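PDB 3LYE: oxaloacetate acetyl hydrolase, which belongs to the phosphoenolpyruvate phosphomutase family of TIM-barrel proteins and carries bound calcium ions. Local coordinates for residues 103-108 against 149-154; 144-149 against 188-193. One frame throughout, in Å; residues are numbered along the deposited sequence.

Contact 1: 103-108 against 149-154; sequences IMVART and IRAAVA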
loop_
_atom_site.group_PDB
_atom_site.type_symbol
_atom_site.label_atom_id
_atom_site.label_comp_id
_atom_site.label_asym_id
_atom_site.label_seq_id
_atom_site.Cartn_x
_atom_site.Cartn_y
_atom_site.Cartn_z
ATOM N N ILE A 103 -11.764 -7.385 -17.167
ATOM C CA ILE A 103 -10.918 -6.207 -17.015
ATOM C C ILE A 103 -9.924 -6.412 -15.866
ATOM O O ILE A 103 -8.764 -6.048 -15.970
ATOM C CB ILE A 103 -11.762 -4.971 -16.812
ATOM C CG1 ILE A 103 -12.507 -4.638 -18.114
ATOM C CG2 ILE A 103 -10.923 -3.806 -16.325
ATOM C CD1 ILE A 103 -13.604 -3.632 -17.925
ATOM N N MET A 104 -10.420 -7.015 -14.792
ATOM C CA MET A 104 -9.587 -7.294 -13.621
ATOM C C MET A 104 -8.647 -8.473 -13.846
ATOM O O MET A 104 -7.527 -8.461 -13.358
ATOM C CB MET A 104 -10.445 -7.473 -12.380
ATOM C CG MET A 104 -10.910 -6.169 -11.762
ATOM S SD MET A 104 -9.588 -5.054 -11.268
ATOM C CE MET A 104 -8.654 -6.106 -10.175
ATOM N N VAL A 105 -9.093 -9.486 -14.586
ATOM C CA VAL A 105 -8.229 -10.618 -14.890
ATOM C C VAL A 105 -7.010 -10.086 -15.640
ATOM O O VAL A 105 -5.877 -10.423 -15.366
ATOM C CB VAL A 105 -8.947 -11.674 -15.702
ATOM C CG1 VAL A 105 -7.974 -12.738 -16.153
ATOM C CG2 VAL A 105 -10.108 -12.276 -14.910
ATOM N N ALA A 106 -7.280 -9.282 -16.668
ATOM C CA ALA A 106 -6.222 -8.683 -17.466
ATOM C C ALA A 106 -5.306 -7.805 -16.623
ATOM O O ALA A 106 -4.086 -7.879 -16.742
ATOM C CB ALA A 106 -6.823 -7.871 -18.602
ATOM N N ARG A 107 -5.889 -6.976 -15.765
ATOM C CA ARG A 107 -5.099 -6.106 -14.893
ATOM C C ARG A 107 -4.174 -6.940 -14.010
ATOM O O ARG A 107 -3.036 -6.609 -13.829
ATOM C CB ARG A 107 -6.043 -5.268 -14.036
ATOM C CG ARG A 107 -5.303 -4.278 -13.156
ATOM C CD ARG A 107 -6.308 -3.330 -12.512
ATOM N NE ARG A 107 -5.682 -2.377 -11.595
ATOM C CZ ARG A 107 -5.052 -1.274 -11.991
ATOM N NH1 ARG A 107 -4.994 -0.951 -13.268
ATOM N NH2 ARG A 107 -4.461 -0.496 -11.088
ATOM N N THR A 108 -4.698 -8.035 -13.473
ATOM C CA THR A 108 -3.930 -8.912 -12.610
ATOM C C THR A 108 -2.742 -9.506 -13.366
ATOM O O THR A 108 -1.617 -9.482 -12.884
ATOM C CB THR A 108 -4.835 -10.030 -12.041
ATOM O OG1 THR A 108 -5.873 -9.454 -11.221
ATOM C CG2 THR A 108 -4.025 -10.995 -11.197
ATOM N N ILE A 149 -9.859 -17.166 -18.884
ATOM C CA ILE A 149 -8.652 -17.646 -19.520
ATOM C C ILE A 149 -8.299 -16.763 -20.729
ATOM O O ILE A 149 -7.151 -16.368 -20.906
ATOM C CB ILE A 149 -8.779 -19.117 -19.936
ATOM C CG1 ILE A 149 -9.039 -20.028 -18.722
ATOM C CG2 ILE A 149 -7.544 -19.564 -20.665
ATOM C CD1 ILE A 149 -7.933 -20.035 -17.711
ATOM N N ARG A 150 -9.291 -16.447 -21.541
ATOM C CA ARG A 150 -9.096 -15.627 -22.726
ATOM C C ARG A 150 -8.504 -14.280 -22.389
ATOM O O ARG A 150 -7.599 -13.801 -23.068
ATOM C CB ARG A 150 -10.475 -15.432 -23.414
ATOM C CG ARG A 150 -10.534 -15.055 -24.830
ATOM C CD ARG A 150 -11.965 -15.214 -25.390
ATOM N NE ARG A 150 -12.405 -16.607 -25.452
ATOM C CZ ARG A 150 -13.511 -17.097 -24.895
ATOM N NH1 ARG A 150 -14.345 -16.339 -24.217
ATOM N NH2 ARG A 150 -13.786 -18.380 -25.024
ATOM N N ALA A 151 -9.050 -13.643 -21.362
ATOM C CA ALA A 151 -8.544 -12.341 -20.949
ATOM C C ALA A 151 -7.074 -12.417 -20.529
ATOM O O ALA A 151 -6.261 -11.568 -20.868
ATOM C CB ALA A 151 -9.408 -11.755 -19.839
ATOM N N ALA A 152 -6.743 -13.447 -19.766
ATOM C CA ALA A 152 -5.397 -13.656 -19.293
ATOM C C ALA A 152 -4.405 -13.909 -20.425
ATOM O O ALA A 152 -3.340 -13.280 -20.473
ATOM C CB ALA A 152 -5.375 -14.781 -18.277
ATOM N N VAL A 153 -4.739 -14.801 -21.348
ATOM C CA VAL A 153 -3.889 -15.129 -22.464
ATOM C C VAL A 153 -3.700 -13.913 -23.363
ATOM O O VAL A 153 -2.585 -13.623 -23.802
ATOM C CB VAL A 153 -4.452 -16.321 -23.242
ATOM C CG1 VAL A 153 -3.704 -16.524 -24.558
ATOM C CG2 VAL A 153 -4.355 -17.561 -22.425
ATOM N N ALA A 154 -4.773 -13.199 -23.665
ATOM C CA ALA A 154 -4.628 -12.026 -24.520
ATOM C C ALA A 154 -3.665 -11.029 -23.905
ATOM O O ALA A 154 -2.924 -10.351 -24.640
ATOM C CB ALA A 154 -5.970 -11.368 -24.788
#

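Contact 2: 144-149 against 188-193; sequences EYLVRI and RDEGAD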
loop_
_atom_site.group_PDB
_atom_site.type_symbol
_atom_site.label_atom_id
_atom_site.label_comp_id
_atom_site.label_asym_id
_atom_site.label_seq_id
_atom_site.Cartn_x
_atom_site.Cartn_y
_atom_site.Cartn_z
ATOM N N GLU A 144 -18.016 -19.057 -18.894
ATOM C CA GLU A 144 -17.587 -17.989 -17.994
ATOM C C GLU A 144 -16.117 -18.179 -17.607
ATOM O O GLU A 144 -15.369 -17.218 -17.448
ATOM C CB GLU A 144 -18.437 -17.959 -16.732
ATOM C CG GLU A 144 -19.920 -17.679 -16.908
ATOM C CD GLU A 144 -20.653 -17.677 -15.554
ATOM O OE1 GLU A 144 -20.582 -16.628 -14.880
ATOM O OE2 GLU A 144 -21.252 -18.707 -15.140
ATOM N N TYR A 145 -15.708 -19.428 -17.430
ATOM C CA TYR A 145 -14.326 -19.700 -17.096
ATOM C C TYR A 145 -13.406 -19.342 -18.263
ATOM O O TYR A 145 -12.352 -18.748 -18.077
ATOM C CB TYR A 145 -14.160 -21.158 -16.764
ATOM C CG TYR A 145 -12.766 -21.650 -16.578
ATOM C CD1 TYR A 145 -11.907 -21.033 -15.673
ATOM C CD2 TYR A 145 -12.320 -22.789 -17.230
ATOM C CE1 TYR A 145 -10.642 -21.531 -15.454
ATOM C CE2 TYR A 145 -11.068 -23.299 -16.992
ATOM C CZ TYR A 145 -10.233 -22.670 -16.112
ATOM O OH TYR A 145 -9.001 -23.213 -15.896
ATOM N N LEU A 146 -13.819 -19.680 -19.476
ATOM C CA LEU A 146 -13.023 -19.393 -20.662
ATOM C C LEU A 146 -12.881 -17.895 -20.886
ATOM O O LEU A 146 -11.879 -17.481 -21.461
ATOM C CB LEU A 146 -13.514 -20.141 -21.877
ATOM C CG LEU A 146 -13.456 -21.646 -21.724
ATOM C CD1 LEU A 146 -14.136 -22.315 -22.914
ATOM C CD2 LEU A 146 -12.042 -22.122 -21.566
ATOM N N VAL A 147 -13.847 -17.098 -20.439
ATOM C CA VAL A 147 -13.750 -15.639 -20.538
ATOM C C VAL A 147 -12.499 -15.235 -19.706
ATOM O O VAL A 147 -11.710 -14.387 -20.119
ATOM C CB VAL A 147 -15.014 -14.933 -19.995
ATOM C CG1 VAL A 147 -14.754 -13.459 -19.805
ATOM C CG2 VAL A 147 -16.156 -15.125 -20.950
ATOM N N ARG A 148 -12.344 -15.823 -18.519
ATOM C CA ARG A 148 -11.187 -15.513 -17.676
ATOM C C ARG A 148 -9.893 -15.946 -18.361
ATOM O O ARG A 148 -8.924 -15.165 -18.456
ATOM C CB ARG A 148 -11.343 -16.156 -16.255
ATOM C CG ARG A 148 -12.751 -15.765 -15.668
ATOM C CD ARG A 148 -13.111 -15.452 -14.229
ATOM N NE ARG A 148 -13.225 -16.643 -13.509
ATOM C CZ ARG A 148 -13.903 -16.988 -12.389
ATOM N NH1 ARG A 148 -14.963 -16.373 -11.800
ATOM N NH2 ARG A 148 -13.546 -18.164 -11.953
ATOM N N ILE A 149 -9.859 -17.166 -18.884
ATOM C CA ILE A 149 -8.652 -17.646 -19.520
ATOM C C ILE A 149 -8.299 -16.763 -20.729
ATOM O O ILE A 149 -7.151 -16.368 -20.906
ATOM C CB ILE A 149 -8.779 -19.117 -19.936
ATOM C CG1 ILE A 149 -9.039 -20.028 -18.722
ATOM C CG2 ILE A 149 -7.544 -19.564 -20.665
ATOM C CD1 ILE A 149 -7.933 -20.035 -17.711
ATOM N N ARG A 188 -6.658 -25.076 -22.665
ATOM C CA ARG A 188 -5.473 -25.270 -23.477
ATOM C C ARG A 188 -5.725 -24.610 -24.873
ATOM O O ARG A 188 -4.869 -23.886 -25.397
ATOM C CB ARG A 188 -5.242 -26.770 -23.675
ATOM C CG ARG A 188 -4.093 -27.159 -24.620
ATOM C CD ARG A 188 -4.252 -28.634 -25.027
ATOM N NE ARG A 188 -5.497 -28.714 -25.800
ATOM C CZ ARG A 188 -6.275 -29.784 -25.981
ATOM N NH1 ARG A 188 -7.379 -29.628 -26.700
ATOM N NH2 ARG A 188 -5.989 -30.987 -25.467
ATOM N N ASP A 189 -6.900 -24.848 -25.463
ATOM C CA ASP A 189 -7.200 -24.283 -26.779
ATOM C C ASP A 189 -7.212 -22.773 -26.741
ATOM O O ASP A 189 -6.867 -22.113 -27.732
ATOM C CB ASP A 189 -8.487 -24.839 -27.337
ATOM C CG ASP A 189 -8.333 -26.243 -27.826
ATOM O OD1 ASP A 189 -7.206 -26.834 -27.816
ATOM O OD2 ASP A 189 -9.390 -26.761 -28.229
ATOM N N GLU A 190 -7.607 -22.208 -25.609
ATOM C CA GLU A 190 -7.637 -20.753 -25.454
ATOM C C GLU A 190 -6.248 -20.152 -25.208
ATOM O O GLU A 190 -6.119 -18.920 -25.197
ATOM C CB GLU A 190 -8.613 -20.299 -24.374
ATOM C CG GLU A 190 -10.045 -20.646 -24.597
ATOM C CD GLU A 190 -10.724 -19.850 -25.684
ATOM O OE1 GLU A 190 -10.243 -18.754 -26.049
ATOM O OE2 GLU A 190 -11.785 -20.314 -26.136
ATOM N N GLY A 191 -5.246 -20.992 -24.964
ATOM C CA GLY A 191 -3.887 -20.534 -24.766
ATOM C C GLY A 191 -3.218 -20.791 -23.429
ATOM O O GLY A 191 -2.094 -20.361 -23.248
ATOM N N ALA A 192 -3.875 -21.465 -22.499
ATOM C CA ALA A 192 -3.233 -21.757 -21.244
ATOM C C ALA A 192 -2.037 -22.670 -21.531
ATOM O O ALA A 192 -2.071 -23.538 -22.415
ATOM C CB ALA A 192 -4.196 -22.363 -20.275
ATOM N N ASP A 193 -0.985 -22.494 -20.737
ATOM C CA ASP A 193 0.241 -23.238 -20.882
ATOM C C ASP A 193 0.374 -24.538 -20.110
ATOM O O ASP A 193 1.114 -25.424 -20.521
ATOM C CB ASP A 193 1.399 -22.331 -20.437
ATOM C CG ASP A 193 1.485 -21.053 -21.246
ATOM O OD1 ASP A 193 1.242 -19.948 -20.706
ATOM O OD2 ASP A 193 1.858 -21.148 -22.438
#

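Contact 1: 103-108 against 149-154
V105 reaches from helix 102-114 onto the small side chains of A151 and A152 on helix 142-158, two successive outer helices of a TIM barrel. Its CG1 branch does most of the touching. It lies 3.9 Å from A152 CB and equally close to A152 N, 3.9 Å from V105 CG1, so it covers methyl and backbone together. The neighbouring methyl, A151 CB, lies 4.1 Å from V105 CG1. The same A151 methyl also meets the root of the valine, with A151 CB 4.2 Å from V105 CB. CG1 gets there because it stands opposite the backbone N (chi1 172°); CG2 takes the position beside that N and makes none of these close approaches. No hydrogen bond spans the pair, and the fit is entirely van der Waals.

Three alanines among the four touching residues let the backbones come near. The short helical segments approach to 8.1 Å between axes, and their directions diverge by 36°. The CA atoms of A106 and A152 are 5.4 Å apart, the nearest such pair.

Beneath the helices lie two barrel strands. L122 of strand 119-122 touches V105, A152 and I149, while L165 of strand 164-169 meets A152 and V153; all four residues that carry the contact are buried. A second subunit closes the outer side: its V294 packs on A106 and its A298 on A151, and the A298 carbonyl is hydrogen-bonded to R150 NH1. T155 OG1, one turn further along helix 142-158, hydrogen-bonds to A151 O, and A106 CB packs loosely 4.4 Å from A151 O.

Contact 2: 144-149 against 188-193
L146 and I149, one turn apart on helix 142-158, receive the aliphatic part of E190. The contact is apolar: L146 CD2 sits 3.9 Å from E190 CG, the two side chains crossing at about a right angle, and I149 CG2 sits 3.9 Å from E190 CB. That isoleucine methyl extends to A192, its CG2 4.4 Å from A192 CB. The other isoleucine branch turns back within its own helix, where CG1 lies 3.9 Å above the ring plane of Y145, toward the rim.

In backbone terms, 188-193 runs from the last residues of helix 177-189, a barrel helix of the TIM fold, through the turn that leads into strand 194-197. A Schellman motif ends the helix: G191 takes a positive phi of 118°, a value that suits glycine, and G191 N bonds to R188 O at 3.0 Å. A192 O then accepts from W216 NE1, and D193 joins L165 through the backbone.

Charged groups lie outside the apolar patch. E190 bends at chi2 (-72°) after laying CB and CG on the helix, and its OE2 forms a salt bridge with R150 NH2. Farther out, R188 holds D189 side-on, with NE and NH1 both on OD1; R188 NH1 is 3.0 Å from D189 OD1, approaching from above the carboxylate plane.

How the contacts relate
Contacts 1 and 2 lie on two flanks of helix 142-158, their centres about 10 Å apart, and I149 belongs to both. Along the chain the segments alternate, 103-108, 144-149, 149-154, 188-193, so the two contacts join helix 102-114, helix 142-158 and the end of helix 177-189 on the outside of the barrel. The contacts also touch directly. V105 CG1 packs 3.5 Å from R148 O, and V153 CG1 lies 3.5 Å from E190 O. Helix 142-158 is thus gripped by its neighbour on each flank over strands 119-122 and 164-169, while a second subunit packs on it at V147, R150 and A151.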